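Local structure of Crov588 (Cafeteriavirus, 6NYR) at residues Asn533-Ser538 with Val556-Leu561; Leu517-Phe522 with Leu539-Phe544; Gln550-Asn555 with Glu576-Asn581. The protein is of unknown function, but folds as a circular leucine-rich-repeat protein of the FNIP type, an architecture often used elsewhere for protein binding. All blocks are in the same frame, centred on the assembly; numbering follows the deposited sequence.

Interaction 1. Residues Asn533-Ser538 with Val556-Leu561; sequences NVLPNS and VLPNSL
Leu-535 opens the contact by lying against the backbone and proline ring of Val-556 to Pro-558, the equivalent run one 22-residue coil further along the FNIP leucine-rich-repeat solenoid. Its CB already faces the other run, 3.9 Å from Pro-558 CD; with CG anti to the carbonyl carbon (chi1 -63°), Leu-535 CD1 reaches Leu-557 CD2 at 4.2 Å and also touches the carbonyl oxygen of Val-556. Water 1 accepts from Leu-535 N at 2.8 Å; its companion distance to Val-556 O is too short to trust, so the bridge to the second coil is doubtful in detail. At Pro-536 the backbone does the touching, for its O sits 3.3 Å from Pro-558 CB and equally near CG, so the CB-CG side of the next pyrrolidine ring meets a carbonyl oxygen. Asn-537 follows with two oxygens. OD1 lies beside the start of Asn-559, 3.6 Å from its N, and the main-chain O of Asn-537 is 2.8 Å from Ser-560 OG. That hydroxyl is set between its own backbone N and carbonyl carbon (chi1 49°), which places it near both Asn-537 O and Leu-539 O. Ser-538 turns its own hydroxyl back to Leu-517 O in the preceding coil, the same pattern one coil earlier. A type I turn from Pro-558 to Leu-561 presents Ser-560 to this site, and the two runs travel only 10° apart. No direct backbone-to-backbone hydrogen bond crosses between them, and both prolines lack an N-H; what joins these runs is chiefly leucine-proline packing, with the serine hydroxyl placed among main-chain oxygens of the preceding coil.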
ATOM      1  N   ASN A 533      23.143 -32.131  13.667  1.00 63.90           N
ATOM      2  CA  ASN A 533      22.922 -32.502  12.270  1.00 65.99           C
ATOM      3  C   ASN A 533      21.438 -32.666  11.955  1.00 62.81           C
ATOM      4  O   ASN A 533      21.047 -33.505  11.140  1.00 65.65           O
ATOM      5  CB  ASN A 533      23.691 -33.773  11.917  1.00 71.64           C
ATOM      6  CG  ASN A 533      25.172 -33.665  12.234  1.00 76.98           C
ATOM      7  OD1 ASN A 533      25.714 -34.457  13.005  1.00 82.37           O
ATOM      8  ND2 ASN A 533      25.830 -32.672  11.651  1.00 75.20           N
ATOM      9  N   VAL A 534      20.605 -31.863  12.607  1.00 56.66           N
ATOM     10  CA  VAL A 534      19.188 -31.767  12.280  1.00 54.05           C
ATOM     11  C   VAL A 534      18.916 -30.601  11.338  1.00 52.17           C
ATOM     12  O   VAL A 534      18.218 -30.749  10.336  1.00 49.00           O
ATOM     13  CB  VAL A 534      18.349 -31.646  13.572  1.00 56.01           C
ATOM     14  CG1 VAL A 534      16.886 -31.395  13.232  1.00 55.45           C
ATOM     15  CG2 VAL A 534      18.507 -32.893  14.426  1.00 56.95           C
ATOM     16  N   LEU A 535      19.449 -29.431  11.658  1.00 53.13           N
ATOM     17  CA  LEU A 535      19.299 -28.242  10.820  1.00 51.45           C
ATOM     18  C   LEU A 535      20.284 -28.313   9.657  1.00 54.09           C
ATOM     19  O   LEU A 535      21.477 -28.541   9.877  1.00 54.87           O
ATOM     20  CB  LEU A 535      19.533 -26.989  11.651  1.00 54.05           C
ATOM     21  CG  LEU A 535      18.540 -26.769  12.801  1.00 55.13           C
ATOM     22  CD1 LEU A 535      18.871 -25.502  13.581  1.00 53.25           C
ATOM     23  CD2 LEU A 535      17.108 -26.720  12.276  1.00 53.18           C
ATOM     24  N   PRO A 536      19.825 -28.136   8.419  1.00 52.43           N
ATOM     25  CA  PRO A 536      20.695 -28.405   7.269  1.00 50.43           C
ATOM     26  C   PRO A 536      21.763 -27.335   7.102  1.00 49.66           C
ATOM     27  O   PRO A 536      21.639 -26.204   7.577  1.00 49.47           O
ATOM     28  CB  PRO A 536      19.731 -28.427   6.076  1.00 54.01           C
ATOM     29  CG  PRO A 536      18.480 -27.726   6.544  1.00 51.89           C
ATOM     30  CD  PRO A 536      18.576 -27.457   8.030  1.00 52.44           C
ATOM     31  N   ASN A 537      22.833 -27.716   6.398  1.00 55.82           N
ATOM     32  CA  ASN A 537      24.004 -26.855   6.244  1.00 59.35           C
ATOM     33  C   ASN A 537      23.814 -25.765   5.200  1.00 54.09           C
ATOM     34  O   ASN A 537      24.767 -25.030   4.920  1.00 52.90           O
ATOM     35  CB  ASN A 537      25.244 -27.678   5.856  1.00 66.86           C
ATOM     36  CG  ASN A 537      26.375 -27.526   6.827  1.00 73.10           C
ATOM     37  OD1 ASN A 537      26.495 -26.500   7.492  1.00 72.87           O
ATOM     38  ND2 ASN A 537      27.240 -28.536   6.898  1.00 77.65           N
ATOM     39  N   SER A 538      22.628 -25.653   4.608  1.00 53.58           N
ATOM     40  CA  SER A 538      22.310 -24.569   3.692  1.00 50.74           C
ATOM     41  C   SER A 538      21.543 -23.436   4.356  1.00 48.29           C
ATOM     42  O   SER A 538      21.305 -22.409   3.713  1.00 52.17           O
ATOM     43  CB  SER A 538      21.482 -25.104   2.522  1.00 53.58           C
ATOM     44  OG  SER A 538      20.368 -25.837   3.002  1.00 53.95           O
ATOM     45  N   VAL A 556      24.669 -27.600  16.788  1.00 51.31           N
ATOM     46  CA  VAL A 556      23.255 -27.652  16.446  1.00 51.29           C
ATOM     47  C   VAL A 556      22.906 -26.620  15.383  1.00 48.64           C
ATOM     48  O   VAL A 556      22.293 -26.948  14.368  1.00 46.25           O
ATOM     49  CB  VAL A 556      22.396 -27.457  17.716  1.00 53.57           C
ATOM     50  CG1 VAL A 556      20.922 -27.363  17.354  1.00 51.67           C
ATOM     51  CG2 VAL A 556      22.648 -28.587  18.703  1.00 52.55           C
ATOM     52  N   LEU A 557      23.310 -25.368  15.595  1.00 48.95           N
ATOM     53  CA  LEU A 557      23.094 -24.304  14.617  1.00 47.91           C
ATOM     54  C   LEU A 557      24.090 -24.452  13.472  1.00 49.59           C
ATOM     55  O   LEU A 557      25.298 -24.551  13.716  1.00 46.96           O
ATOM     56  CB  LEU A 557      23.250 -22.945  15.283  1.00 47.93           C
ATOM     57  CG  LEU A 557      22.264 -22.624  16.412  1.00 47.22           C
ATOM     58  CD1 LEU A 557      22.608 -21.293  17.067  1.00 45.42           C
ATOM     59  CD2 LEU A 557      20.833 -22.620  15.901  1.00 46.42           C
ATOM     60  N   PRO A 558      23.631 -24.476  12.223  1.00 48.56           N
ATOM     61  CA  PRO A 558      24.541 -24.801  11.120  1.00 49.19           C
ATOM     62  C   PRO A 558      25.524 -23.677  10.828  1.00 49.75           C
ATOM     63  O   PRO A 558      25.315 -22.510  11.170  1.00 46.55           O
ATOM     64  CB  PRO A 558      23.603 -25.048   9.929  1.00 50.60           C
ATOM     65  CG  PRO A 558      22.326 -24.365  10.276  1.00 50.72           C
ATOM     66  CD  PRO A 558      22.251 -24.210  11.769  1.00 49.05           C
ATOM     67  N   ASN A 559      26.618 -24.056  10.170  1.00 55.09           N
ATOM     68  CA  ASN A 559      27.708 -23.134   9.880  1.00 55.04           C
ATOM     69  C   ASN A 559      27.412 -22.194   8.723  1.00 52.86           C
ATOM     70  O   ASN A 559      28.276 -21.387   8.369  1.00 52.79           O
ATOM     71  CB  ASN A 559      28.983 -23.926   9.595  1.00 57.76           C
ATOM     72  CG  ASN A 559      29.656 -24.416  10.863  1.00 64.02           C
ATOM     73  OD1 ASN A 559      30.005 -23.619  11.738  1.00 63.80           O
ATOM     74  ND2 ASN A 559      29.833 -25.728  10.977  1.00 66.81           N
ATOM     75  N   SER A 560      26.225 -22.287   8.127  1.00 53.42           N
ATOM     76  CA  SER A 560      25.779 -21.365   7.094  1.00 53.17           C
ATOM     77  C   SER A 560      24.897 -20.243   7.628  1.00 48.84           C
ATOM     78  O   SER A 560      24.605 -19.297   6.888  1.00 49.88           O
ATOM     79  CB  SER A 560      25.000 -22.129   6.022  1.00 53.79           C
ATOM     80  OG  SER A 560      24.022 -22.959   6.630  1.00 53.12           O
ATOM     81  N   LEU A 561      24.473 -20.320   8.886  1.00 43.63           N
ATOM     82  CA  LEU A 561      23.425 -19.441   9.382  1.00 40.53           C
ATOM     83  C   LEU A 561      23.920 -18.006   9.500  1.00 43.39           C
ATOM     84  O   LEU A 561      24.992 -17.746  10.054  1.00 43.48           O
ATOM     85  CB  LEU A 561      22.931 -19.934  10.739  1.00 39.46           C
ATOM     86  CG  LEU A 561      21.533 -19.486  11.158  1.00 39.55           C
ATOM     87  CD1 LEU A 561      20.464 -20.241  10.388  1.00 40.18           C
ATOM     88  CD2 LEU A 561      21.353 -19.658  12.659  1.00 42.23           C
TER
HETATM   89  O   HOH W   1      21.212 -29.057  13.821  1.00 38.64           O

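Interaction 2. Residues Leu517-Phe522 with Leu539-Phe544; sequences LTHLIF and LTHLTF
His-519, Leu-520 and Ile-521 pair in register with His-541, Leu-542 and Thr-543 as neighbouring parallel strands of the leucine-rich-repeat ladder, their axes 4.9 Å apart and 2° from parallel. The tight part starts in the backbone. Thr-518 O accepts two N-H groups, that of His-541 and, on a lone pair in the carbonyl plane, that of Thr-540; the rungs then alternate through Leu-520 N to His-541 O, Thr-543 N to Leu-520 O and Phe-522 N to Thr-543 O. On the buried face each leucine lies beside its successor: Leu-520 CD2 meets Leu-542 CD1 at 3.8 Å, and Leu-539 CD1 comes within 3.8 Å of Leu-520 CB. Phe-522 and Phe-544 continue this interior with planes 5° apart, but slid so that the rings barely overlap; Phe-522 CD2 approaches Phe-544 CD1 at 3.8 Å.

The other face, carrying the histidines, Ile-521 and Thr-543, is partly exposed and takes in water, yet its side chains touch as closely. Ile-521 CD1 rests on Thr-543 CB at 3.6 Å, and water 2 lies 3.0 Å from Thr-543 OG1, with a weak bond to Leu-520 O. The two imidazoles form an offset stack (centroids 4.1 Å apart, planes at 10°) that His-563 extends. Each ring's rotation is fixed at its edge by the preceding threonine: Thr-518 OG1 bonds His-519 ND1, and Thr-540 OG1 lies in the His-541 ring plane, 2.6 Å from ND1.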
ATOM      1  N   LEU A 517      17.267 -26.072   1.959  1.00 46.79           N
ATOM      2  CA  LEU A 517      16.477 -25.143   2.757  1.00 44.40           C
ATOM      3  C   LEU A 517      17.342 -24.003   3.275  1.00 45.94           C
ATOM      4  O   LEU A 517      18.338 -24.233   3.971  1.00 43.46           O
ATOM      5  CB  LEU A 517      15.836 -25.883   3.927  1.00 46.03           C
ATOM      6  CG  LEU A 517      14.662 -25.210   4.631  1.00 44.43           C
ATOM      7  CD1 LEU A 517      13.436 -25.225   3.733  1.00 45.01           C
ATOM      8  CD2 LEU A 517      14.366 -25.887   5.961  1.00 45.21           C
ATOM      9  N   THR A 518      16.947 -22.773   2.952  1.00 46.89           N
ATOM     10  CA  THR A 518      17.627 -21.583   3.441  1.00 46.34           C
ATOM     11  C   THR A 518      16.857 -20.875   4.546  1.00 46.31           C
ATOM     12  O   THR A 518      17.474 -20.237   5.404  1.00 49.32           O
ATOM     13  CB  THR A 518      17.867 -20.593   2.289  1.00 46.21           C
ATOM     14  OG1 THR A 518      16.608 -20.164   1.756  1.00 45.65           O
ATOM     15  CG2 THR A 518      18.697 -21.232   1.195  1.00 43.14           C
ATOM     16  N   HIS A 519      15.526 -20.956   4.534  1.00 44.57           N
ATOM     17  CA  HIS A 519      14.675 -20.221   5.463  1.00 44.35           C
ATOM     18  C   HIS A 519      13.794 -21.193   6.238  1.00 41.78           C
ATOM     19  O   HIS A 519      13.078 -21.997   5.638  1.00 43.64           O
ATOM     20  CB  HIS A 519      13.791 -19.208   4.726  1.00 40.29           C
ATOM     21  CG  HIS A 519      14.540 -18.043   4.162  1.00 41.51           C
ATOM     22  ND1 HIS A 519      15.439 -18.164   3.124  1.00 42.53           N
ATOM     23  CD2 HIS A 519      14.518 -16.731   4.494  1.00 41.04           C
ATOM     24  CE1 HIS A 519      15.941 -16.975   2.842  1.00 44.42           C
ATOM     25  NE2 HIS A 519      15.398 -16.089   3.657  1.00 44.66           N
ATOM     26  N   LEU A 520      13.839 -21.111   7.567  1.00 43.50           N
ATOM     27  CA  LEU A 520      13.006 -21.947   8.426  1.00 45.69           C
ATOM     28  C   LEU A 520      12.292 -21.056   9.430  1.00 43.35           C
ATOM     29  O   LEU A 520      12.927 -20.238  10.104  1.00 43.60           O
ATOM     30  CB  LEU A 520      13.839 -23.009   9.144  1.00 45.47           C
ATOM     31  CG  LEU A 520      13.053 -23.994  10.004  1.00 44.91           C
ATOM     32  CD1 LEU A 520      11.962 -24.683   9.191  1.00 44.55           C
ATOM     33  CD2 LEU A 520      13.982 -25.023  10.630  1.00 43.81           C
ATOM     34  N   ILE A 521      10.977 -21.227   9.533  1.00 43.24           N
ATOM     35  CA  ILE A 521      10.130 -20.409  10.390  1.00 39.53           C
ATOM     36  C   ILE A 521       9.322 -21.343  11.277  1.00 41.23           C
ATOM     37  O   ILE A 521       8.511 -22.129  10.771  1.00 43.92           O
ATOM     38  CB  ILE A 521       9.173 -19.514   9.571  1.00 41.28           C
ATOM     39  CG1 ILE A 521       9.943 -18.647   8.573  1.00 43.01           C
ATOM     40  CG2 ILE A 521       8.300 -18.685  10.514  1.00 40.73           C
ATOM     41  CD1 ILE A 521      10.684 -17.488   9.174  1.00 47.79           C
ATOM     42  N   PHE A 522       9.540 -21.267  12.585  1.00 40.15           N
ATOM     43  CA  PHE A 522       8.742 -22.030  13.531  1.00 40.85           C
ATOM     44  C   PHE A 522       7.541 -21.217  13.989  1.00 43.15           C
ATOM     45  O   PHE A 522       7.623 -19.995  14.150  1.00 49.09           O
ATOM     46  CB  PHE A 522       9.581 -22.450  14.735  1.00 42.08           C
ATOM     47  CG  PHE A 522      10.498 -23.602  14.460  1.00 43.63           C
ATOM     48  CD1 PHE A 522       9.989 -24.876  14.279  1.00 44.03           C
ATOM     49  CD2 PHE A 522      11.865 -23.415  14.374  1.00 46.47           C
ATOM     50  CE1 PHE A 522      10.825 -25.943  14.028  1.00 44.63           C
ATOM     51  CE2 PHE A 522      12.710 -24.478  14.116  1.00 45.10           C
ATOM     52  CZ  PHE A 522      12.190 -25.743  13.943  1.00 45.50           C
ATOM     53  N   LEU A 539      21.158 -23.597   5.616  1.00 46.36           N
ATOM     54  CA  LEU A 539      20.197 -22.702   6.241  1.00 45.28           C
ATOM     55  C   LEU A 539      20.849 -21.386   6.628  1.00 43.54           C
ATOM     56  O   LEU A 539      21.859 -21.362   7.338  1.00 42.85           O
ATOM     57  CB  LEU A 539      19.588 -23.371   7.471  1.00 48.95           C
ATOM     58  CG  LEU A 539      18.322 -22.736   8.042  1.00 47.22           C
ATOM     59  CD1 LEU A 539      17.117 -23.053   7.176  1.00 47.30           C
ATOM     60  CD2 LEU A 539      18.106 -23.209   9.472  1.00 50.50           C
ATOM     61  N   THR A 540      20.259 -20.288   6.156  1.00 41.08           N
ATOM     62  CA  THR A 540      20.727 -18.945   6.462  1.00 41.52           C
ATOM     63  C   THR A 540      19.810 -18.178   7.404  1.00 43.13           C
ATOM     64  O   THR A 540      20.283 -17.285   8.111  1.00 45.14           O
ATOM     65  CB  THR A 540      20.874 -18.130   5.168  1.00 45.75           C
ATOM     66  OG1 THR A 540      19.585 -17.975   4.555  1.00 46.10           O
ATOM     67  CG2 THR A 540      21.825 -18.814   4.200  1.00 45.07           C
ATOM     68  N   HIS A 541      18.519 -18.502   7.435  1.00 40.17           N
ATOM     69  CA  HIS A 541      17.538 -17.749   8.206  1.00 41.49           C
ATOM     70  C   HIS A 541      16.780 -18.713   9.105  1.00 42.16           C
ATOM     71  O   HIS A 541      16.189 -19.686   8.620  1.00 43.63           O
ATOM     72  CB  HIS A 541      16.583 -16.993   7.281  1.00 42.45           C
ATOM     73  CG  HIS A 541      17.222 -15.839   6.576  1.00 45.07           C
ATOM     74  ND1 HIS A 541      18.170 -16.003   5.588  1.00 44.74           N
ATOM     75  CD2 HIS A 541      17.055 -14.503   6.721  1.00 44.11           C
ATOM     76  CE1 HIS A 541      18.560 -14.818   5.156  1.00 47.41           C
ATOM     77  NE2 HIS A 541      17.897 -13.890   5.824  1.00 46.67           N
ATOM     78  N   LEU A 542      16.810 -18.452  10.412  1.00 39.02           N
ATOM     79  CA  LEU A 542      16.129 -19.289  11.393  1.00 41.23           C
ATOM     80  C   LEU A 542      15.350 -18.383  12.335  1.00 39.26           C
ATOM     81  O   LEU A 542      15.934 -17.513  12.989  1.00 39.71           O
ATOM     82  CB  LEU A 542      17.126 -20.150  12.172  1.00 42.67           C
ATOM     83  CG  LEU A 542      16.520 -21.102  13.207  1.00 44.72           C
ATOM     84  CD1 LEU A 542      15.570 -22.085  12.535  1.00 45.35           C
ATOM     85  CD2 LEU A 542      17.608 -21.842  13.978  1.00 44.08           C
ATOM     86  N   THR A 543      14.039 -18.585  12.401  1.00 37.95           N
ATOM     87  CA  THR A 543      13.162 -17.790  13.250  1.00 42.21           C
ATOM     88  C   THR A 543      12.397 -18.719  14.182  1.00 40.61           C
ATOM     89  O   THR A 543      11.653 -19.594  13.721  1.00 41.96           O
ATOM     90  CB  THR A 543      12.193 -16.953  12.410  1.00 42.07           C
ATOM     91  OG1 THR A 543      12.920 -15.930  11.718  1.00 41.37           O
ATOM     92  CG2 THR A 543      11.126 -16.318  13.292  1.00 41.39           C
ATOM     93  N   PHE A 544      12.566 -18.519  15.487  1.00 41.46           N
ATOM     94  CA  PHE A 544      11.827 -19.291  16.475  1.00 44.94           C
ATOM     95  C   PHE A 544      10.532 -18.575  16.840  1.00 43.34           C
ATOM     96  O   PHE A 544      10.458 -17.344  16.852  1.00 44.12           O
ATOM     97  CB  PHE A 544      12.669 -19.529  17.731  1.00 43.25           C
ATOM     98  CG  PHE A 544      13.735 -20.561  17.544  1.00 41.13           C
ATOM     99  CD1 PHE A 544      13.405 -21.905  17.452  1.00 43.99           C
ATOM    100  CD2 PHE A 544      15.068 -20.194  17.446  1.00 42.13           C
ATOM    101  CE1 PHE A 544      14.385 -22.859  17.270  1.00 43.53           C
ATOM    102  CE2 PHE A 544      16.048 -21.151  17.263  1.00 43.89           C
ATOM    103  CZ  PHE A 544      15.701 -22.480  17.176  1.00 44.84           C
TER
HETATM  104  O   HOH W   2      13.776 -17.174   9.072  1.00 44.90           O

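Interaction 3. Residues Gln550-Asn555 with Glu576-Asn581; sequences QKIIEN and ENVLPN
Val-578 makes the largest single contribution to this contact, reaching across to the coil that holds Ile-552, Ile-553 and Glu-554. From its CB, the fork of the side chain, two methyls divide the work. CG1 stands anti to the backbone N (chi1 -176°), a torsion that turns it toward the neighbouring backbone: it meets Ile-552 O at 3.3 Å, Ile-552 CG2 at 3.7 Å and Ile-553 O at 3.7 Å. The other branch, Val-578 CG2, faces the Glu-554 side chain, 4.3 Å from Glu-554 CG. That same CG lies 3.6 Å from Asn-577 O, so the aliphatic part of Glu-554 lies along the backbone just ahead of the valine. Beside CG1, Val-578 O is joined to the first coil by water 3, which donates to Ile-553 O at 3.0 Å and to Val-578 O at 3.1 Å. No direct hydrogen bond links the two segments, which are loops of successive coils on the outer side of the ring. The water thus spends both its protons on carbonyl oxygens that could not bond one another: between these two segments the link is methyl packing plus one bridging water.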
ATOM      1  N   GLN A 550      14.141 -24.155  24.470  1.00 54.55           N
ATOM      2  CA  GLN A 550      15.034 -25.273  24.732  1.00 56.51           C
ATOM      3  C   GLN A 550      16.480 -24.797  24.657  1.00 53.48           C
ATOM      4  O   GLN A 550      16.803 -23.853  23.930  1.00 51.19           O
ATOM      5  CB  GLN A 550      14.816 -26.415  23.736  1.00 55.59           C
ATOM      6  CG  GLN A 550      13.435 -27.015  23.803  1.00 55.76           C
ATOM      7  CD  GLN A 550      13.077 -27.499  25.191  1.00 55.67           C
ATOM      8  OE1 GLN A 550      13.788 -28.311  25.784  1.00 58.34           O
ATOM      9  NE2 GLN A 550      11.978 -26.982  25.728  1.00 54.69           N
ATOM     10  N   LYS A 551      17.350 -25.453  25.417  1.00 55.58           N
ATOM     11  CA  LYS A 551      18.761 -25.107  25.363  1.00 57.17           C
ATOM     12  C   LYS A 551      19.355 -25.597  24.050  1.00 54.36           C
ATOM     13  O   LYS A 551      19.067 -26.708  23.592  1.00 56.35           O
ATOM     14  CB  LYS A 551      19.529 -25.712  26.534  1.00 61.30           C
ATOM     15  CG  LYS A 551      20.917 -25.090  26.704  1.00 67.84           C
ATOM     16  CD  LYS A 551      21.790 -25.863  27.678  1.00 73.73           C
ATOM     17  CE  LYS A 551      22.098 -25.038  28.920  1.00 79.38           C
ATOM     18  NZ  LYS A 551      20.909 -24.954  29.819  1.00 82.83           N
ATOM     19  N   ILE A 552      20.184 -24.757  23.441  1.00 51.72           N
ATOM     20  CA  ILE A 552      20.898 -25.097  22.215  1.00 51.15           C
ATOM     21  C   ILE A 552      22.351 -25.349  22.587  1.00 51.23           C
ATOM     22  O   ILE A 552      23.004 -24.489  23.191  1.00 47.38           O
ATOM     23  CB  ILE A 552      20.777 -23.988  21.163  1.00 52.09           C
ATOM     24  CG1 ILE A 552      19.313 -23.824  20.762  1.00 53.28           C
ATOM     25  CG2 ILE A 552      21.631 -24.315  19.943  1.00 52.51           C
ATOM     26  CD1 ILE A 552      18.996 -22.493  20.122  1.00 52.92           C
ATOM     27  N   ILE A 553      22.845 -26.541  22.258  1.00 54.31           N
ATOM     28  CA  ILE A 553      24.227 -26.895  22.554  1.00 58.88           C
ATOM     29  C   ILE A 553      25.052 -26.800  21.276  1.00 58.91           C
ATOM     30  O   ILE A 553      24.553 -26.379  20.225  1.00 57.00           O
ATOM     31  CB  ILE A 553      24.325 -28.302  23.166  1.00 61.93           C
ATOM     32  CG1 ILE A 553      24.092 -29.374  22.101  1.00 63.54           C
ATOM     33  CG2 ILE A 553      23.315 -28.455  24.294  1.00 61.64           C
ATOM     34  CD1 ILE A 553      23.969 -30.781  22.663  1.00 66.05           C
ATOM     35  N   GLU A 554      26.316 -27.200  21.358  1.00 58.91           N
ATOM     36  CA  GLU A 554      27.231 -27.051  20.242  1.00 59.53           C
ATOM     37  C   GLU A 554      26.833 -27.926  19.059  1.00 58.43           C
ATOM     38  O   GLU A 554      26.251 -29.004  19.211  1.00 56.77           O
ATOM     39  CB  GLU A 554      28.650 -27.401  20.671  1.00 64.73           C
ATOM     40  CG  GLU A 554      29.186 -26.519  21.774  1.00 70.81           C
ATOM     41  CD  GLU A 554      28.969 -27.125  23.150  1.00 74.13           C
ATOM     42  OE1 GLU A 554      27.856 -27.621  23.445  1.00 73.69           O
ATOM     43  OE2 GLU A 554      29.928 -27.110  23.933  1.00 74.73           O
ATOM     44  N   ASN A 555      27.177 -27.441  17.864  1.00 59.20           N
ATOM     45  CA  ASN A 555      27.011 -28.189  16.621  1.00 58.85           C
ATOM     46  C   ASN A 555      25.548 -28.485  16.336  1.00 53.91           C
ATOM     47  O   ASN A 555      25.218 -29.496  15.715  1.00 53.71           O
ATOM     48  CB  ASN A 555      27.834 -29.478  16.644  1.00 63.30           C
ATOM     49  CG  ASN A 555      29.311 -29.214  16.873  1.00 68.53           C
ATOM     50  OD1 ASN A 555      29.998 -28.669  16.007  1.00 72.23           O
ATOM     51  ND2 ASN A 555      29.805 -29.598  18.043  1.00 70.23           N
ATOM     52  N   GLU A 576      30.072 -20.817  24.849  1.00 58.61           N
ATOM     53  CA  GLU A 576      31.025 -20.752  23.754  1.00 60.37           C
ATOM     54  C   GLU A 576      30.668 -21.746  22.653  1.00 56.07           C
ATOM     55  O   GLU A 576      30.181 -22.850  22.910  1.00 53.94           O
ATOM     56  CB  GLU A 576      32.444 -21.051  24.249  1.00 68.63           C
ATOM     57  CG  GLU A 576      33.117 -19.944  25.044  1.00 75.64           C
ATOM     58  CD  GLU A 576      32.806 -20.003  26.525  1.00 81.89           C
ATOM     59  OE1 GLU A 576      31.852 -20.712  26.912  1.00 82.81           O
ATOM     60  OE2 GLU A 576      33.513 -19.331  27.306  1.00 83.01           O
ATOM     61  N   ASN A 577      30.937 -21.332  21.411  1.00 55.21           N
ATOM     62  CA  ASN A 577      30.930 -22.237  20.255  1.00 55.88           C
ATOM     63  C   ASN A 577      29.536 -22.793  19.968  1.00 53.51           C
ATOM     64  O   ASN A 577      29.390 -23.864  19.376  1.00 52.95           O
ATOM     65  CB  ASN A 577      31.918 -23.391  20.444  1.00 60.43           C
ATOM     66  CG  ASN A 577      33.345 -22.918  20.621  1.00 66.10           C
ATOM     67  OD1 ASN A 577      33.966 -23.152  21.661  1.00 69.69           O
ATOM     68  ND2 ASN A 577      33.877 -22.256  19.601  1.00 66.78           N
ATOM     69  N   VAL A 578      28.502 -22.061  20.369  1.00 50.82           N
ATOM     70  CA  VAL A 578      27.118 -22.444  20.085  1.00 50.14           C
ATOM     71  C   VAL A 578      26.550 -21.657  18.912  1.00 47.90           C
ATOM     72  O   VAL A 578      25.917 -22.224  18.020  1.00 41.16           O
ATOM     73  CB  VAL A 578      26.250 -22.256  21.352  1.00 48.48           C
ATOM     74  CG1 VAL A 578      24.828 -22.748  21.112  1.00 45.02           C
ATOM     75  CG2 VAL A 578      26.879 -22.961  22.542  1.00 49.27           C
ATOM     76  N   LEU A 579      26.762 -20.348  18.906  1.00 47.13           N
ATOM     77  CA  LEU A 579      26.406 -19.517  17.763  1.00 48.58           C
ATOM     78  C   LEU A 579      27.441 -19.701  16.661  1.00 47.75           C
ATOM     79  O   LEU A 579      28.640 -19.551  16.919  1.00 47.83           O
ATOM     80  CB  LEU A 579      26.325 -18.052  18.174  1.00 49.25           C
ATOM     81  CG  LEU A 579      25.229 -17.714  19.186  1.00 49.53           C
ATOM     82  CD1 LEU A 579      25.419 -16.317  19.757  1.00 48.76           C
ATOM     83  CD2 LEU A 579      23.856 -17.840  18.545  1.00 48.78           C
ATOM     84  N   PRO A 580      27.027 -20.014  15.435  1.00 48.18           N
ATOM     85  CA  PRO A 580      28.012 -20.225  14.367  1.00 45.25           C
ATOM     86  C   PRO A 580      28.716 -18.928  14.005  1.00 45.44           C
ATOM     87  O   PRO A 580      28.172 -17.832  14.154  1.00 43.78           O
ATOM     88  CB  PRO A 580      27.170 -20.750  13.199  1.00 47.44           C
ATOM     89  CG  PRO A 580      25.804 -20.174  13.440  1.00 47.43           C
ATOM     90  CD  PRO A 580      25.638 -20.139  14.946  1.00 47.46           C
ATOM     91  N   ASN A 581      29.955 -19.069  13.529  1.00 48.70           N
ATOM     92  CA  ASN A 581      30.764 -17.907  13.179  1.00 51.78           C
ATOM     93  C   ASN A 581      30.228 -17.176  11.956  1.00 46.37           C
ATOM     94  O   ASN A 581      30.602 -16.019  11.725  1.00 45.96           O
ATOM     95  CB  ASN A 581      32.210 -18.344  12.940  1.00 56.07           C
ATOM     96  CG  ASN A 581      32.995 -18.488  14.226  1.00 58.54           C
ATOM     97  OD1 ASN A 581      32.845 -17.686  15.149  1.00 58.96           O
ATOM     98  ND2 ASN A 581      33.833 -19.518  14.299  1.00 59.11           N
TER
HETATM   99  O   HOH W   3      24.813 -25.095  17.481  1.00 31.99           O

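Overall arrangement
The six segments interleave along the chain: 517-522, 533-538, 539-544, 550-555, 556-561 and 576-581. Interactions 1 and 2 cross in sequence, as do 1 and 3, whereas 2 closes before 3 opens. Together they run radially outward, their centres about 27, 36 and 40 Å from the centre of the chain for interactions 2, 1 and 3. Interaction 2 joins strands 519-521 and 541-543 of the inner wall, and interaction 1, with its centre about 10 Å away, joins the loops that lead into strands 541-543 and 563-565. Interaction 3 lies about 11 Å from interaction 1, touching it where Leu-557 packs on Pro-580. Repeated coil after coil, such a layered set of contacts is consistent with the circular solenoid.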